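Local coordinates for succinylglutamate desuccinylase (PDB 2BCO), which probably catalyses the zinc-dependent hydrolysis of N-succinylglutamate to succinate and glutamate, the last step of arginine breakdown by the succinyltransferase pathway, at residues Val32-Lys35 and Val41-Val44; Ile77-Ser82 and Ala240-Ile245; Ser9-Thr14 and Ala68-Val73. One frame throughout, in Å; residues are numbered along the deposited sequence.

Interaction 1. Residues Val32-Lys35 and Val41-Val44; sequences VQLK and VLEV
Lys35 and Glu43 face each other as a hydrogen-bonded pair in the antiparallel beta hairpin of strands 33-38 and 41-45. Lys35 N reaches Glu43 O at 2.9 Å, and Glu43 N returns the bond to Lys35 O at 2.8 Å, nearly straight at 172°. One step along, Leu34 and Val44 form a non-hydrogen-bonded pair, where CA of Leu34 adds a CA-H...O contact to Glu43 O.

The face carrying Leu34 and Val44 is apolar, as suits residues packed on helix 68-81. Beta-branched valine suits extended strands. CD2 of Leu34 lies beside CG2 of Val44 at 3.5 Å, the two side chains pointing the same way, while the anti branch of Val44 (CG1, chi1 -176°) meets CG1 of Val32 at 3.7 Å.

Lys35 and Glu43 occupy the other face with their side chains running alongside each other. A kink in the lysine chain at chi3 (-64°) carries its amine to the carboxylate. Tyr37 OH ties the pair together, bonding both Lys35 NZ and Glu43 OE1, and Arg90 NE forms a salt bridge to OE2 of the buried Glu43. Against these partners the direct salt bridge is weak, with Lys35 NZ 3.4 Å from Glu43 OE2.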
loop_
_atom_site.group_PDB
_atom_site.type_symbol
_atom_site.label_atom_id
_atom_site.label_comp_id
_atom_site.label_asym_id
_atom_site.label_seq_id
_atom_site.Cartn_x
_atom_site.Cartn_y
_atom_site.Cartn_z
ATOM N N VAL A 32 26.039 -5.878 -4.482
ATOM C CA VAL A 32 24.852 -5.129 -4.066
ATOM C C VAL A 32 25.227 -4.009 -3.098
ATOM O O VAL A 32 26.047 -4.197 -2.199
ATOM C CB VAL A 32 23.808 -6.035 -3.377
ATOM C CG1 VAL A 32 22.675 -5.178 -2.809
ATOM C CG2 VAL A 32 23.257 -7.048 -4.369
ATOM N N GLN A 33 24.618 -2.846 -3.285
ATOM C CA GLN A 33 24.904 -1.702 -2.433
ATOM C C GLN A 33 23.732 -1.335 -1.517
ATOM O O GLN A 33 22.590 -1.235 -1.962
ATOM C CB GLN A 33 25.280 -0.508 -3.306
ATOM C CG GLN A 33 25.753 0.705 -2.543
ATOM C CD GLN A 33 26.191 1.824 -3.466
ATOM O OE1 GLN A 33 26.612 2.884 -3.011
ATOM N NE2 GLN A 33 26.098 1.589 -4.772
ATOM N N LEU A 34 24.036 -1.142 -0.236
ATOM C CA LEU A 34 23.043 -0.780 0.772
ATOM C C LEU A 34 23.356 0.608 1.338
ATOM O O LEU A 34 24.487 0.876 1.744
ATOM C CB LEU A 34 23.059 -1.798 1.913
ATOM C CG LEU A 34 22.723 -3.253 1.589
ATOM C CD1 LEU A 34 22.988 -4.115 2.805
ATOM C CD2 LEU A 34 21.270 -3.365 1.173
ATOM N N LYS A 35 22.358 1.484 1.371
ATOM C CA LYS A 35 22.554 2.830 1.897
ATOM C C LYS A 35 21.458 3.197 2.894
ATOM O O LYS A 35 20.281 3.259 2.538
ATOM C CB LYS A 35 22.572 3.852 0.753
ATOM C CG LYS A 35 23.608 3.562 -0.328
ATOM C CD LYS A 35 23.724 4.707 -1.327
ATOM C CE LYS A 35 22.428 4.913 -2.105
ATOM N NZ LYS A 35 22.525 6.036 -3.093
ATOM N N VAL A 41 14.969 4.166 6.521
ATOM C CA VAL A 41 15.081 4.440 5.098
ATOM C C VAL A 41 16.318 3.709 4.590
ATOM O O VAL A 41 17.444 4.069 4.924
ATOM C CB VAL A 41 15.200 5.954 4.847
ATOM C CG1 VAL A 41 15.261 6.242 3.351
ATOM C CG2 VAL A 41 14.002 6.671 5.486
ATOM N N LEU A 42 16.104 2.668 3.796
ATOM C CA LEU A 42 17.220 1.877 3.290
ATOM C C LEU A 42 17.138 1.737 1.780
ATOM O O LEU A 42 16.143 1.239 1.258
ATOM C CB LEU A 42 17.191 0.475 3.917
ATOM C CG LEU A 42 18.473 -0.360 4.118
ATOM C CD1 LEU A 42 18.161 -1.840 3.856
ATOM C CD2 LEU A 42 19.588 0.104 3.196
ATOM N N GLU A 43 18.168 2.181 1.071
ATOM C CA GLU A 43 18.172 2.030 -0.376
ATOM C C GLU A 43 19.034 0.828 -0.734
ATOM O O GLU A 43 20.062 0.586 -0.106
ATOM C CB GLU A 43 18.729 3.270 -1.064
ATOM C CG GLU A 43 18.521 3.240 -2.571
ATOM C CD GLU A 43 18.916 4.534 -3.242
ATOM O OE1 GLU A 43 18.425 5.606 -2.809
ATOM O OE2 GLU A 43 19.709 4.480 -4.205
ATOM N N VAL A 44 18.603 0.065 -1.728
ATOM C CA VAL A 44 19.354 -1.100 -2.167
ATOM C C VAL A 44 19.559 -0.943 -3.667
ATOM O O VAL A 44 18.599 -0.871 -4.431
ATOM C CB VAL A 44 18.588 -2.410 -1.853
ATOM C CG1 VAL A 44 19.424 -3.619 -2.229
ATOM C CG2 VAL A 44 18.246 -2.463 -0.375
#

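Interaction 2. Residues Ile77-Ser82 and Ala240-Ile245; sequences IKDIES and ALRNLI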
loop_
_atom_site.group_PDB
_atom_site.type_symbol
_atom_site.label_atom_id
_atom_site.label_comp_id
_atom_site.label_asym_id
_atom_site.label_seq_id
_atom_site.Cartn_x
_atom_site.Cartn_y
_atom_site.Cartn_z
ATOM N N ILE A 77 15.430 -7.813 3.880
ATOM C CA ILE A 77 16.662 -7.064 4.106
ATOM C C ILE A 77 17.731 -8.038 4.613
ATOM O O ILE A 77 18.877 -8.024 4.164
ATOM C CB ILE A 77 16.472 -5.950 5.172
ATOM C CG1 ILE A 77 15.377 -4.969 4.733
ATOM C CG2 ILE A 77 17.795 -5.239 5.419
ATOM C CD1 ILE A 77 15.671 -4.247 3.456
ATOM N N LYS A 78 17.343 -8.890 5.550
ATOM C CA LYS A 78 18.263 -9.865 6.113
ATOM C C LYS A 78 18.803 -10.823 5.051
ATOM O O LYS A 78 19.983 -11.181 5.077
ATOM C CB LYS A 78 17.562 -10.650 7.225
ATOM C CG LYS A 78 18.456 -11.620 7.987
ATOM C CD LYS A 78 17.720 -12.209 9.182
ATOM C CE LYS A 78 17.273 -11.117 10.156
ATOM N NZ LYS A 78 16.503 -11.654 11.312
ATOM N N ASP A 79 17.948 -11.233 4.116
ATOM C CA ASP A 79 18.376 -12.154 3.065
ATOM C C ASP A 79 19.236 -11.464 2.012
ATOM O O ASP A 79 20.147 -12.073 1.452
ATOM C CB ASP A 79 17.165 -12.832 2.410
ATOM C CG ASP A 79 16.474 -13.820 3.344
ATOM O OD1 ASP A 79 17.083 -14.199 4.370
ATOM O OD2 ASP A 79 15.329 -14.231 3.056
ATOM N N ILE A 80 18.951 -10.197 1.740
ATOM C CA ILE A 80 19.739 -9.451 0.768
ATOM C C ILE A 80 21.144 -9.232 1.332
ATOM O O ILE A 80 22.138 -9.312 0.605
ATOM C CB ILE A 80 19.112 -8.066 0.470
ATOM C CG1 ILE A 80 17.795 -8.238 -0.288
ATOM C CG2 ILE A 80 20.094 -7.203 -0.317
ATOM C CD1 ILE A 80 17.055 -6.946 -0.526
ATOM N N GLU A 81 21.222 -8.959 2.630
ATOM C CA GLU A 81 22.507 -8.708 3.274
ATOM C C GLU A 81 23.364 -9.961 3.378
ATOM O O GLU A 81 24.585 -9.867 3.437
ATOM C CB GLU A 81 22.301 -8.115 4.670
ATOM C CG GLU A 81 23.191 -6.920 4.954
ATOM C CD GLU A 81 23.034 -6.388 6.367
ATOM O OE1 GLU A 81 23.465 -5.237 6.614
ATOM O OE2 GLU A 81 22.492 -7.119 7.229
ATOM N N SER A 82 22.727 -11.127 3.399
ATOM C CA SER A 82 23.452 -12.390 3.485
ATOM C C SER A 82 23.694 -12.985 2.097
ATOM O O SER A 82 24.265 -14.069 1.974
ATOM C CB SER A 82 22.678 -13.397 4.342
ATOM O OG SER A 82 21.457 -13.766 3.727
ATOM N N ALA A 240 6.287 -13.524 -4.515
ATOM C CA ALA A 240 6.088 -12.693 -5.694
ATOM C C ALA A 240 6.922 -11.418 -5.529
ATOM O O ALA A 240 7.519 -10.938 -6.487
ATOM C CB ALA A 240 4.609 -12.351 -5.860
ATOM N N LEU A 241 6.977 -10.887 -4.310
ATOM C CA LEU A 241 7.755 -9.682 -4.050
ATOM C C LEU A 241 9.249 -9.968 -4.161
ATOM O O LEU A 241 10.015 -9.126 -4.633
ATOM C CB LEU A 241 7.424 -9.111 -2.665
ATOM C CG LEU A 241 8.182 -7.857 -2.220
ATOM C CD1 LEU A 241 7.949 -6.711 -3.199
ATOM C CD2 LEU A 241 7.703 -7.474 -0.845
ATOM N N ARG A 242 9.678 -11.151 -3.726
ATOM C CA ARG A 242 11.097 -11.493 -3.840
ATOM C C ARG A 242 11.464 -11.667 -5.313
ATOM O O ARG A 242 12.537 -11.247 -5.746
ATOM C CB ARG A 242 11.418 -12.771 -3.054
ATOM C CG ARG A 242 11.529 -12.546 -1.540
ATOM C CD ARG A 242 11.417 -13.846 -0.744
ATOM N NE ARG A 242 11.501 -13.607 0.692
ATOM C CZ ARG A 242 12.637 -13.443 1.368
ATOM N NH1 ARG A 242 13.810 -13.498 0.742
ATOM N NH2 ARG A 242 12.599 -13.213 2.676
ATOM N N ASN A 243 10.566 -12.268 -6.085
ATOM C CA ASN A 243 10.823 -12.472 -7.505
ATOM C C ASN A 243 10.911 -11.133 -8.228
ATOM O O ASN A 243 11.651 -10.994 -9.196
ATOM C CB ASN A 243 9.717 -13.319 -8.153
ATOM C CG ASN A 243 9.759 -14.779 -7.716
ATOM O OD1 ASN A 243 10.799 -15.286 -7.300
ATOM N ND2 ASN A 243 8.629 -15.464 -7.834
ATOM N N LEU A 244 10.160 -10.146 -7.746
ATOM C CA LEU A 244 10.143 -8.829 -8.364
ATOM C C LEU A 244 11.455 -8.084 -8.150
ATOM O O LEU A 244 12.000 -7.487 -9.090
ATOM C CB LEU A 244 8.975 -8.005 -7.816
ATOM C CG LEU A 244 8.759 -6.593 -8.377
ATOM C CD1 LEU A 244 8.445 -6.675 -9.869
ATOM C CD2 LEU A 244 7.611 -5.905 -7.628
ATOM N N ILE A 245 11.966 -8.104 -6.922
ATOM C CA ILE A 245 13.221 -7.419 -6.661
ATOM C C ILE A 245 14.382 -8.168 -7.345
ATOM O O ILE A 245 15.420 -7.582 -7.638
ATOM C CB ILE A 245 13.481 -7.271 -5.127
ATOM C CG1 ILE A 245 14.141 -8.522 -4.568
ATOM C CG2 ILE A 245 12.166 -7.031 -4.386
ATOM C CD1 ILE A 245 15.627 -8.376 -4.415
#
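Asp79 and Arg242 join the end of helix 68-81 to the end of helix 235-245 by a salt bridge in which a single carboxylate oxygen takes both terminal nitrogens. OD2 of Asp79 lies 2.9 Å from NH1 of Arg242 and 2.9 Å from NH2 as well, so the guanidinium straddles one oxygen instead of matching two oxygens with two N-H groups. The price is bent bonds: the N-H...O angle is 131° at NH1, and the bond from NH2 is weak. NH1 approaches the anti lone pair of OD2, on the side away from OD1, and the carboxylate and guanidinium planes are turned 47° apart. The two side chains cross at about a right angle. Arginine suits this place because its chain, extended from CG to NE, can span the gap: the nearest CA atoms of 77-82 and 240-245, those of Ile80 and Arg242, are 10.0 Å apart.

Two further groups hold the guanidinium: Asp238, one turn earlier on its own helix, forms a salt bridge with NE, and Gln85, in the loop beyond Asp79, accepts from NH1 through OE1. Asp79 and Asp238 thus flank the one positive charge, which would probably stabilise it. A backbone bond between Gln85 and Asp79 ties the loop after helix 68-81 into the same network.

The apolar part is slight. CD1 of Ile80 and CD1 of Ile245 approach loosely to 4.4 Å, the terminal methyls passing beside each other; both residues are buried. Branched aliphatic side chains fit this inward side, while the partly exposed charged pair can keep contact with solvent.

Both helices pack against a mixed sheet, Leu241 and Leu244 resting on strand 149-157, as in the alpha/beta catalytic domain of M14-type zinc hydrolases.

Interaction 3. Residues Ser9-Thr14 and Ala68-Val73; sequences SFLTDT and APMELV
The carbonyl oxygen of Phe10, whose ring meets Val73 across the contact, accepts two bonds from Thr14: one from the backbone N at 3.1 Å and one from OG1 at 2.6 Å. The donors arrive from opposite faces of the carbonyl plane. Threonine thus adds a side-chain bond to the ordinary helical one and keeps its buried hydroxyl satisfied.

Just before the helix, Ser9 holds the N-cap position. Its OG shares a hydrogen bond with Thr12 OG1, and a further one links it to Asp74 of helix 68-81. Because Asp74 OD1 also receives Leu11 N, one carboxylate oxygen pins the start of helix 10-15 to its neighbour.

Between the two helices the contact is apolar. The axes of segments 10-14 and 68-73 approach to 10.0 Å, with N-to-C directions 119° apart, a spacing bridged chiefly by the long side chains of Leu11 and Met70. These two, Met70 being a selenomethionine here, cross at about a right angle: CD1 of Leu11 touches CE of Met70 at 3.8 Å, while CD2 lies 3.9 Å from the Met70 carbonyl oxygen. The bend of Met70 at chi3 (-26°) turns CE back toward the leucine. CG1 of Val73 sits at the edge of the Phe10 ring, 4.2 Å from CD2, and both residues also pack on Phe93 of strand 90-95.

Helix 68-81 follows closely on His63 and Glu66, two ligands of the zinc ion that His155 helps to hold. The side chain of Met70 is about 6 Å from that of Glu66, so this packing lies next to the HxxE metal site characteristic of M14-type zinc hydrolases.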
loop_
_atom_site.group_PDB
_atom_site.type_symbol
_atom_site.label_atom_id
_atom_site.label_comp_id
_atom_site.label_asym_id
_atom_site.label_seq_id
_atom_site.Cartn_x
_atom_site.Cartn_y
_atom_site.Cartn_z
ATOM N N SER A 9 18.834 -5.783 13.205
ATOM C CA SER A 9 18.085 -5.898 11.952
ATOM C C SER A 9 17.481 -4.550 11.570
ATOM O O SER A 9 17.443 -3.617 12.377
ATOM C CB SER A 9 16.969 -6.941 12.071
ATOM O OG SER A 9 15.899 -6.454 12.858
ATOM N N PHE A 10 17.001 -4.446 10.335
ATOM C CA PHE A 10 16.409 -3.203 9.865
ATOM C C PHE A 10 15.219 -2.766 10.732
ATOM O O PHE A 10 15.139 -1.615 11.161
ATOM C CB PHE A 10 15.976 -3.369 8.408
ATOM C CG PHE A 10 15.408 -2.121 7.782
ATOM C CD1 PHE A 10 16.039 -0.893 7.942
ATOM C CD2 PHE A 10 14.258 -2.182 6.999
ATOM C CE1 PHE A 10 15.539 0.256 7.324
ATOM C CE2 PHE A 10 13.750 -1.044 6.376
ATOM C CZ PHE A 10 14.394 0.177 6.543
ATOM N N LEU A 11 14.305 -3.691 10.997
ATOM C CA LEU A 11 13.127 -3.389 11.793
ATOM C C LEU A 11 13.423 -3.196 13.286
ATOM O O LEU A 11 12.813 -2.346 13.934
ATOM C CB LEU A 11 12.076 -4.488 11.610
ATOM C CG LEU A 11 10.819 -4.417 12.487
ATOM C CD1 LEU A 11 10.107 -3.102 12.264
ATOM C CD2 LEU A 11 9.910 -5.586 12.157
ATOM N N THR A 12 14.342 -3.982 13.839
ATOM C CA THR A 12 14.668 -3.845 15.255
ATOM C C THR A 12 15.426 -2.546 15.514
ATOM O O THR A 12 15.108 -1.821 16.454
ATOM C CB THR A 12 15.499 -5.040 15.763
ATOM O OG1 THR A 12 14.719 -6.240 15.650
ATOM C CG2 THR A 12 15.873 -4.839 17.227
ATOM N N ASP A 13 16.422 -2.243 14.686
ATOM C CA ASP A 13 17.166 -1.005 14.869
ATOM C C ASP A 13 16.220 0.181 14.726
ATOM O O ASP A 13 16.269 1.124 15.517
ATOM C CB ASP A 13 18.284 -0.866 13.838
ATOM C CG ASP A 13 19.483 -1.745 14.145
ATOM O OD1 ASP A 13 20.589 -1.402 13.677
ATOM O OD2 ASP A 13 19.331 -2.777 14.835
ATOM N N THR A 14 15.358 0.130 13.714
ATOM C CA THR A 14 14.411 1.208 13.470
ATOM C C THR A 14 13.545 1.454 14.698
ATOM O O THR A 14 13.237 2.601 15.028
ATOM C CB THR A 14 13.492 0.892 12.258
ATOM O OG1 THR A 14 14.274 0.837 11.059
ATOM C CG2 THR A 14 12.439 1.958 12.095
ATOM N N ALA A 68 2.788 -7.032 9.955
ATOM C CA ALA A 68 3.124 -8.138 9.050
ATOM C C ALA A 68 4.061 -7.754 7.894
ATOM O O ALA A 68 5.090 -8.396 7.685
ATOM C CB ALA A 68 1.843 -8.784 8.504
ATOM N N PRO A 69 3.725 -6.705 7.128
ATOM C CA PRO A 69 4.619 -6.338 6.024
ATOM C C PRO A 69 5.999 -5.903 6.518
ATOM O O PRO A 69 7.007 -6.109 5.832
ATOM C CB PRO A 69 3.869 -5.201 5.326
ATOM C CG PRO A 69 2.431 -5.508 5.630
ATOM C CD PRO A 69 2.494 -5.901 7.092
HETATM N N MSE A 70 6.035 -5.296 7.701
HETATM C CA MSE A 70 7.291 -4.843 8.282
HETATM C C MSE A 70 8.176 -6.061 8.519
HETATM O O MSE A 70 9.382 -6.017 8.270
HETATM C CB MSE A 70 7.035 -4.108 9.604
HETATM C CG MSE A 70 6.007 -2.989 9.503
HETATM SE SE MSE A 70 5.764 -1.959 11.143
HETATM C CE MSE A 70 6.317 -3.304 12.431
ATOM N N GLU A 71 7.567 -7.150 8.992
ATOM C CA GLU A 71 8.298 -8.390 9.249
ATOM C C GLU A 71 8.815 -8.964 7.933
ATOM O O GLU A 71 9.954 -9.425 7.866
ATOM C CB GLU A 71 7.406 -9.437 9.939
ATOM C CG GLU A 71 6.871 -9.046 11.316
ATOM C CD GLU A 71 6.618 -10.271 12.213
ATOM O OE1 GLU A 71 5.469 -10.466 12.686
ATOM O OE2 GLU A 71 7.582 -11.041 12.437
ATOM N N LEU A 72 7.979 -8.933 6.891
ATOM C CA LEU A 72 8.386 -9.450 5.576
ATOM C C LEU A 72 9.549 -8.633 5.033
ATOM O O LEU A 72 10.518 -9.184 4.511
ATOM C CB LEU A 72 7.224 -9.404 4.573
ATOM C CG LEU A 72 6.012 -10.277 4.906
ATOM C CD1 LEU A 72 5.036 -10.250 3.738
ATOM C CD2 LEU A 72 6.469 -11.724 5.204
ATOM N N VAL A 73 9.445 -7.313 5.152
ATOM C CA VAL A 73 10.505 -6.426 4.691
ATOM C C VAL A 73 11.770 -6.719 5.491
ATOM O O VAL A 73 12.861 -6.786 4.941
ATOM C CB VAL A 73 10.117 -4.929 4.875
ATOM C CG1 VAL A 73 11.333 -4.031 4.648
ATOM C CG2 VAL A 73 9.005 -4.559 3.890
#

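Helix 68-81 is the common element: interactions 2 and 3 both use it, and the apolar face of the hairpin in interaction 1 packs on it. Phe10 marks a shared junction, since its CD2 lies 3.8 Å from Ile77 CG1 and its CE1 lies 3.8 Å from Leu42 CB. Interactions 1 and 3 are buried, whereas interaction 2 is only partly so. Their chemistry differs accordingly. The hairpin pairs strands through backbone bonds and adds a long salt bridge on its polar face, 9-14 with 68-73 meet by hydrophobic packing near the zinc site, and 77-82 with 240-245 depend chiefly on charge. Interactions 1 and 2 also touch directly where Val44 CG1 approaches Ile80 CG2.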